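Local coordinates for protein branched-chain amino acid aminotransferase (Thermoproteus uzoniensis, PDB 5CE8) that probably transfers the amino group of leucine, isoleucine or valine to 2-oxoglutarate, using pyridoxal 5'-phosphate as its cofactor, at residues L76-V89 with V119-I131. Numbering follows the deposited sequence.
Sequences LDVPYTAEELSKAV and VRGLQASVAIAAI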
ATOM      1  N   LEU A  76      -9.747 -24.037 -13.611  1.00 20.41           N
ATOM      2  CA  LEU A  76      -9.801 -25.496 -13.433  1.00 20.48           C
ATOM      3  C   LEU A  76     -11.016 -26.058 -14.223  1.00 20.92           C
ATOM      4  O   LEU A  76     -12.077 -25.436 -14.222  1.00 22.91           O
ATOM      5  CB  LEU A  76      -9.976 -25.700 -11.935  1.00 21.04           C
ATOM      6  CG  LEU A  76     -10.062 -27.136 -11.520  1.00 20.36           C
ATOM      7  CD1 LEU A  76      -8.749 -27.839 -11.870  1.00 22.85           C
ATOM      8  CD2 LEU A  76     -10.381 -27.211 -10.080  1.00 24.33           C
ATOM      9  N   ASP A  77     -10.873 -27.156 -14.984  1.00 27.86           N
ATOM     10  CA  ASP A  77     -11.920 -27.576 -15.897  1.00 31.29           C
ATOM     11  C   ASP A  77     -12.650 -28.707 -15.151  1.00 29.46           C
ATOM     12  O   ASP A  77     -12.119 -29.809 -14.990  1.00 35.99           O
ATOM     13  CB  ASP A  77     -11.304 -28.004 -17.243  1.00 32.54           C
ATOM     14  CG  ASP A  77     -12.290 -28.712 -18.187  1.00 34.09           C
ATOM     15  OD1 ASP A  77     -13.510 -28.564 -18.092  1.00 35.04           O
ATOM     16  OD2 ASP A  77     -11.796 -29.461 -19.046  1.00 40.77           O
ATOM     17  N   VAL A  78     -13.862 -28.412 -14.690  1.00 32.58           N
ATOM     18  CA  VAL A  78     -14.665 -29.399 -13.942  1.00 30.62           C
ATOM     19  C   VAL A  78     -15.674 -30.022 -14.901  1.00 29.14           C
ATOM     20  O   VAL A  78     -16.594 -29.367 -15.337  1.00 30.13           O
ATOM     21  CB  VAL A  78     -15.321 -28.750 -12.726  1.00 28.52           C
ATOM     22  CG1 VAL A  78     -16.229 -29.745 -12.010  1.00 29.36           C
ATOM     23  CG2 VAL A  78     -14.247 -28.258 -11.772  1.00 29.80           C
ATOM     24  N   PRO A  79     -15.526 -31.318 -15.237  1.00 31.57           N
ATOM     25  CA  PRO A  79     -16.398 -31.845 -16.277  1.00 30.89           C
ATOM     26  C   PRO A  79     -17.762 -32.316 -15.799  1.00 29.55           C
ATOM     27  O   PRO A  79     -18.269 -33.287 -16.300  1.00 31.87           O
ATOM     28  CB  PRO A  79     -15.572 -33.021 -16.830  1.00 29.50           C
ATOM     29  CG  PRO A  79     -14.781 -33.498 -15.659  1.00 32.87           C
ATOM     30  CD  PRO A  79     -14.475 -32.276 -14.852  1.00 32.29           C
ATOM     31  N   TYR A  80     -18.340 -31.665 -14.824  1.00 29.40           N
ATOM     32  CA  TYR A  80     -19.643 -32.027 -14.292  1.00 28.35           C
ATOM     33  C   TYR A  80     -20.483 -30.811 -14.103  1.00 28.86           C
ATOM     34  O   TYR A  80     -19.983 -29.746 -13.736  1.00 30.59           O
ATOM     35  CB  TYR A  80     -19.481 -32.654 -12.935  1.00 29.28           C
ATOM     36  CG  TYR A  80     -18.807 -33.989 -12.949  1.00 33.55           C
ATOM     37  CD1 TYR A  80     -19.503 -35.136 -13.373  1.00 30.55           C
ATOM     38  CD2 TYR A  80     -17.457 -34.123 -12.577  1.00 30.30           C
ATOM     39  CE1 TYR A  80     -18.873 -36.380 -13.361  1.00 34.62           C
ATOM     40  CE2 TYR A  80     -16.836 -35.346 -12.584  1.00 34.23           C
ATOM     41  CZ  TYR A  80     -17.536 -36.477 -12.965  1.00 37.52           C
ATOM     42  OH  TYR A  80     -16.898 -37.715 -12.996  1.00 46.13           O
ATOM     43  N   THR A  81     -21.788 -30.965 -14.226  1.00 30.74           N
ATOM     44  CA  THR A  81     -22.650 -29.802 -13.946  1.00 30.30           C
ATOM     45  C   THR A  81     -22.998 -29.782 -12.453  1.00 28.54           C
ATOM     46  O   THR A  81     -22.773 -30.731 -11.669  1.00 25.32           O
ATOM     47  CB  THR A  81     -23.910 -29.898 -14.768  1.00 29.87           C
ATOM     48  OG1 THR A  81     -24.560 -31.104 -14.345  1.00 30.74           O
ATOM     49  CG2 THR A  81     -23.572 -29.964 -16.222  1.00 26.77           C
ATOM     50  N   ALA A  82     -23.584 -28.680 -12.075  1.00 32.05           N
ATOM     51  CA  ALA A  82     -24.084 -28.477 -10.724  1.00 29.66           C
ATOM     52  C   ALA A  82     -25.047 -29.572 -10.353  1.00 30.62           C
ATOM     53  O   ALA A  82     -25.052 -30.084  -9.236  1.00 24.62           O
ATOM     54  CB  ALA A  82     -24.805 -27.152 -10.677  1.00 27.31           C
ATOM     55  N   GLU A  83     -25.877 -29.909 -11.330  1.00 29.07           N
ATOM     56  CA  GLU A  83     -26.976 -30.826 -11.172  1.00 31.62           C
ATOM     57  C   GLU A  83     -26.428 -32.211 -10.946  1.00 25.71           C
ATOM     58  O   GLU A  83     -26.775 -32.837  -9.964  1.00 26.78           O
ATOM     59  CB  GLU A  83     -27.903 -30.713 -12.419  1.00 40.44           C
ATOM     60  CG  GLU A  83     -28.664 -31.976 -12.837  1.00 53.25           C
ATOM     61  CD  GLU A  83     -30.148 -31.748 -12.861  1.00 52.56           C
ATOM     62  OE1 GLU A  83     -30.729 -31.704 -13.968  1.00 55.87           O
ATOM     63  OE2 GLU A  83     -30.673 -31.582 -11.743  1.00 48.38           O
ATOM     64  N   GLU A  84     -25.492 -32.647 -11.799  1.00 25.77           N
ATOM     65  CA  GLU A  84     -24.761 -33.865 -11.588  1.00 27.04           C
ATOM     66  C   GLU A  84     -24.118 -33.995 -10.185  1.00 25.95           C
ATOM     67  O   GLU A  84     -24.152 -35.086  -9.480  1.00 18.74           O
ATOM     68  CB  GLU A  84     -23.693 -33.971 -12.673  1.00 29.37           C
ATOM     69  CG  GLU A  84     -24.307 -34.458 -13.998  1.00 34.13           C
ATOM     70  CD  GLU A  84     -23.345 -34.451 -15.189  1.00 39.32           C
ATOM     71  OE1 GLU A  84     -23.561 -35.239 -16.118  1.00 41.45           O
ATOM     72  OE2 GLU A  84     -22.388 -33.675 -15.219  1.00 35.12           O
ATOM     73  N   LEU A  85     -23.430 -32.929  -9.801  1.00 23.16           N
ATOM     74  CA  LEU A  85     -22.747 -32.986  -8.510  1.00 25.79           C
ATOM     75  C   LEU A  85     -23.735 -33.041  -7.414  1.00 23.69           C
ATOM     76  O   LEU A  85     -23.534 -33.779  -6.417  1.00 30.76           O
ATOM     77  CB  LEU A  85     -21.786 -31.785  -8.357  1.00 32.50           C
ATOM     78  CG  LEU A  85     -20.673 -31.824  -9.391  1.00 35.15           C
ATOM     79  CD1 LEU A  85     -19.987 -30.465  -9.400  1.00 32.35           C
ATOM     80  CD2 LEU A  85     -19.710 -32.980  -9.171  1.00 33.76           C
ATOM     81  N   SER A  86     -24.815 -32.271  -7.525  1.00 24.57           N
ATOM     82  CA  SER A  86     -25.919 -32.322  -6.544  1.00 24.28           C
ATOM     83  C   SER A  86     -26.464 -33.756  -6.341  1.00 22.54           C
ATOM     84  O   SER A  86     -26.616 -34.300  -5.156  1.00 21.80           O
ATOM     85  CB  SER A  86     -27.027 -31.268  -6.910  1.00 24.20           C
ATOM     86  OG  SER A  86     -26.518 -29.889  -6.869  1.00 22.25           O
ATOM     87  N   LYS A  87     -26.774 -34.421  -7.470  1.00 22.50           N
ATOM     88  CA  LYS A  87     -27.223 -35.863  -7.396  1.00 23.82           C
ATOM     89  C   LYS A  87     -26.211 -36.811  -6.790  1.00 21.82           C
ATOM     90  O   LYS A  87     -26.593 -37.700  -5.989  1.00 26.21           O
ATOM     91  CB  LYS A  87     -27.677 -36.391  -8.756  1.00 23.15           C
ATOM     92  N   ALA A  88     -24.933 -36.589  -7.135  1.00 24.83           N
ATOM     93  CA  ALA A  88     -23.816 -37.353  -6.606  1.00 24.43           C
ATOM     94  C   ALA A  88     -23.715 -37.221  -5.114  1.00 24.36           C
ATOM     95  O   ALA A  88     -23.467 -38.195  -4.436  1.00 26.56           O
ATOM     96  CB  ALA A  88     -22.483 -36.934  -7.222  1.00 22.65           C
ATOM     97  N   VAL A  89     -23.931 -36.034  -4.577  1.00 21.92           N
ATOM     98  CA  VAL A  89     -24.056 -35.940  -3.117  1.00 21.00           C
ATOM     99  C   VAL A  89     -25.125 -36.818  -2.505  1.00 20.75           C
ATOM    100  O   VAL A  89     -24.909 -37.492  -1.481  1.00 22.40           O
ATOM    101  CB  VAL A  89     -24.373 -34.503  -2.645  1.00 22.42           C
ATOM    102  CG1 VAL A  89     -24.778 -34.508  -1.212  1.00 19.95           C
ATOM    103  CG2 VAL A  89     -23.182 -33.563  -2.834  1.00 23.86           C
ATOM    104  N   VAL A 119      -0.996 -25.738 -16.118  1.00 36.16           N
ATOM    105  CA  VAL A 119      -2.120 -26.648 -15.854  1.00 32.92           C
ATOM    106  C   VAL A 119      -3.234 -26.535 -16.905  1.00 38.53           C
ATOM    107  O   VAL A 119      -4.237 -27.268 -16.878  1.00 31.05           O
ATOM    108  CB  VAL A 119      -2.607 -26.498 -14.386  1.00 29.67           C
ATOM    109  CG1 VAL A 119      -1.501 -26.912 -13.451  1.00 27.76           C
ATOM    110  CG2 VAL A 119      -3.092 -25.104 -14.065  1.00 28.51           C
ATOM    111  N   ARG A 120      -3.011 -25.717 -17.933  1.00 37.76           N
ATOM    112  CA  ARG A 120      -3.967 -25.604 -19.007  1.00 32.59           C
ATOM    113  C   ARG A 120      -4.462 -26.906 -19.599  1.00 39.04           C
ATOM    114  O   ARG A 120      -3.707 -27.852 -19.800  1.00 31.36           O
ATOM    115  CB  ARG A 120      -3.361 -24.742 -20.129  1.00 36.32           C
ATOM    116  CG  ARG A 120      -3.367 -23.231 -19.750  1.00 36.40           C
ATOM    117  CD  ARG A 120      -2.753 -22.332 -20.803  1.00 36.08           C
ATOM    118  NE  ARG A 120      -1.469 -22.853 -21.269  1.00 39.06           N
ATOM    119  CZ  ARG A 120      -0.942 -22.644 -22.476  1.00 37.11           C
ATOM    120  NH1 ARG A 120      -1.568 -21.898 -23.399  1.00 38.54           N
ATOM    121  NH2 ARG A 120       0.249 -23.171 -22.747  1.00 31.47           N
ATOM    122  N   GLY A 121      -5.766 -26.944 -19.846  1.00 43.83           N
ATOM    123  CA  GLY A 121      -6.353 -28.029 -20.595  1.00 44.06           C
ATOM    124  C   GLY A 121      -6.471 -29.368 -19.874  1.00 38.42           C
ATOM    125  O   GLY A 121      -6.998 -30.279 -20.442  1.00 28.54           O
ATOM    126  N   LEU A 122      -5.988 -29.468 -18.638  1.00 36.47           N
ATOM    127  CA  LEU A 122      -6.138 -30.657 -17.817  1.00 35.59           C
ATOM    128  C   LEU A 122      -7.550 -30.730 -17.343  1.00 35.76           C
ATOM    129  O   LEU A 122      -8.269 -29.730 -17.295  1.00 39.23           O
ATOM    130  CB  LEU A 122      -5.192 -30.656 -16.608  1.00 32.72           C
ATOM    131  CG  LEU A 122      -3.734 -30.658 -16.925  1.00 36.46           C
ATOM    132  CD1 LEU A 122      -2.900 -30.298 -15.710  1.00 40.88           C
ATOM    133  CD2 LEU A 122      -3.354 -32.013 -17.513  1.00 39.08           C
ATOM    134  N   GLN A 123      -7.979 -31.921 -16.979  1.00 32.78           N
ATOM    135  CA  GLN A 123      -9.371 -32.057 -16.658  1.00 33.24           C
ATOM    136  C   GLN A 123      -9.463 -32.458 -15.174  1.00 28.32           C
ATOM    137  O   GLN A 123      -8.755 -33.288 -14.735  1.00 26.96           O
ATOM    138  CB  GLN A 123      -9.964 -33.015 -17.636  1.00 36.45           C
ATOM    139  CG  GLN A 123     -11.359 -33.416 -17.266  1.00 45.14           C
ATOM    140  CD  GLN A 123     -12.187 -33.653 -18.488  1.00 51.24           C
ATOM    141  OE1 GLN A 123     -12.350 -32.740 -19.295  1.00 54.69           O
ATOM    142  NE2 GLN A 123     -12.742 -34.862 -18.624  1.00 51.97           N
ATOM    143  N   ALA A 124     -10.252 -31.783 -14.377  1.00 27.34           N
ATOM    144  CA  ALA A 124     -10.306 -32.125 -12.937  1.00 27.37           C
ATOM    145  C   ALA A 124     -11.018 -33.417 -12.645  1.00 26.47           C
ATOM    146  O   ALA A 124     -11.925 -33.800 -13.403  1.00 29.92           O
ATOM    147  CB  ALA A 124     -11.060 -31.025 -12.178  1.00 28.33           C
ATOM    148  N   SER A 125     -10.678 -34.013 -11.488  1.00 26.66           N
ATOM    149  CA  SER A 125     -11.523 -35.019 -10.842  1.00 27.15           C
ATOM    150  C   SER A 125     -12.330 -34.356  -9.729  1.00 23.43           C
ATOM    151  O   SER A 125     -11.926 -33.315  -9.204  1.00 26.38           O
ATOM    152  CB  SER A 125     -10.685 -36.142 -10.264  1.00 27.34           C
ATOM    153  OG  SER A 125     -10.099 -36.954 -11.252  1.00 28.35           O
ATOM    154  N   VAL A 126     -13.468 -34.948  -9.370  1.00 24.47           N
ATOM    155  CA  VAL A 126     -14.231 -34.514  -8.235  1.00 22.73           C
ATOM    156  C   VAL A 126     -14.415 -35.683  -7.263  1.00 20.99           C
ATOM    157  O   VAL A 126     -14.729 -36.774  -7.636  1.00 24.15           O
ATOM    158  CB  VAL A 126     -15.544 -33.860  -8.565  1.00 22.32           C
ATOM    159  CG1 VAL A 126     -16.274 -33.471  -7.263  1.00 23.16           C
ATOM    160  CG2 VAL A 126     -15.323 -32.615  -9.427  1.00 21.41           C
ATOM    161  N   ALA A 127     -14.076 -35.472  -6.016  1.00 18.40           N
ATOM    162  CA  ALA A 127     -14.409 -36.446  -4.942  1.00 17.61           C
ATOM    163  C   ALA A 127     -15.318 -35.753  -3.966  1.00 21.55           C
ATOM    164  O   ALA A 127     -15.166 -34.491  -3.691  1.00 17.19           O
ATOM    165  CB  ALA A 127     -13.155 -36.932  -4.252  1.00 17.52           C
ATOM    166  N   ILE A 128     -16.242 -36.527  -3.435  1.00 20.20           N
ATOM    167  CA  ILE A 128     -17.264 -36.044  -2.513  1.00 21.59           C
ATOM    168  C   ILE A 128     -17.429 -37.030  -1.418  1.00 24.73           C
ATOM    169  O   ILE A 128     -17.852 -38.189  -1.613  1.00 24.39           O
ATOM    170  CB  ILE A 128     -18.647 -35.870  -3.081  1.00 20.87           C
ATOM    171  CG1 ILE A 128     -18.710 -34.808  -4.121  1.00 22.23           C
ATOM    172  CG2 ILE A 128     -19.667 -35.552  -1.964  1.00 23.27           C
ATOM    173  CD1 ILE A 128     -19.861 -34.991  -5.097  1.00 22.06           C
ATOM    174  N   ALA A 129     -17.096 -36.535  -0.254  1.00 21.70           N
ATOM    175  CA  ALA A 129     -17.195 -37.250   1.011  1.00 26.98           C
ATOM    176  C   ALA A 129     -18.206 -36.589   1.906  1.00 27.53           C
ATOM    177  O   ALA A 129     -18.292 -35.317   1.964  1.00 24.24           O
ATOM    178  CB  ALA A 129     -15.873 -37.223   1.708  1.00 29.10           C
ATOM    179  N   ALA A 130     -18.910 -37.466   2.626  1.00 29.67           N
ATOM    180  CA  ALA A 130     -19.946 -37.135   3.609  1.00 31.57           C
ATOM    181  C   ALA A 130     -19.567 -37.717   4.959  1.00 33.94           C
ATOM    182  O   ALA A 130     -19.407 -38.921   5.059  1.00 34.26           O
ATOM    183  CB  ALA A 130     -21.269 -37.702   3.152  1.00 33.75           C
ATOM    184  N   ILE A 131     -19.394 -36.874   5.978  1.00 26.41           N
ATOM    185  CA  ILE A 131     -18.908 -37.292   7.221  1.00 32.20           C
ATOM    186  C   ILE A 131     -19.785 -36.823   8.409  1.00 32.91           C
ATOM    187  O   ILE A 131     -20.254 -35.673   8.446  1.00 26.51           O
ATOM    188  CB  ILE A 131     -17.386 -36.876   7.331  1.00 34.91           C
ATOM    189  CG1 ILE A 131     -17.105 -35.827   8.402  1.00 35.31           C
ATOM    190  CG2 ILE A 131     -16.815 -36.439   5.966  1.00 36.05           C
ATOM    191  CD1 ILE A 131     -15.621 -35.576   8.638  1.00 36.12           C
TER
HETATM  192  O   HOH W   1      -8.308 -28.308 -15.136  1.00 34.65           O
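V126 and I128 point from strand 125-131 into the face of helix 82-89 that lies against the strand and into the loop leading to it, and this is the tightly packed half of the contact. The two methyls of V126 divide the work: CG1 meets L85 CD2 at 4.0 Å, while CG2 touches both V78 CG1 and Y80 CD2, the nearest ring atom. One turn further along the helix, I128 CD1 reaches A88 CB at 3.9 Å. I128 sets CG1 beside the backbone N (chi1 -65°), which turns CG2 anti to it and against V89 CG2, 4.1 Å away. M64 of helix 60-74 covers L85 and V89, and W16 of strand 14-17 flanks V126 and I128.

Toward the loop end, A124 stays buried, its CB packed on L76 CD1 at 3.9 Å; the solvent side is D77, P79 and Q123. A124 N donates to D77 O at 2.8 Å, nearly straight at 164°, and a water that accepts from D77 N and donates to L122 O adds a second link. P79 CG crosses Q123 obliquely, 3.8 Å from its CG. Burying methyl groups probably accounts for most of the helix's hold on the antiparallel sheet of this class-IV aminotransferase, while the A124–D77 bond and the water fix the loop's register against residues 122-124.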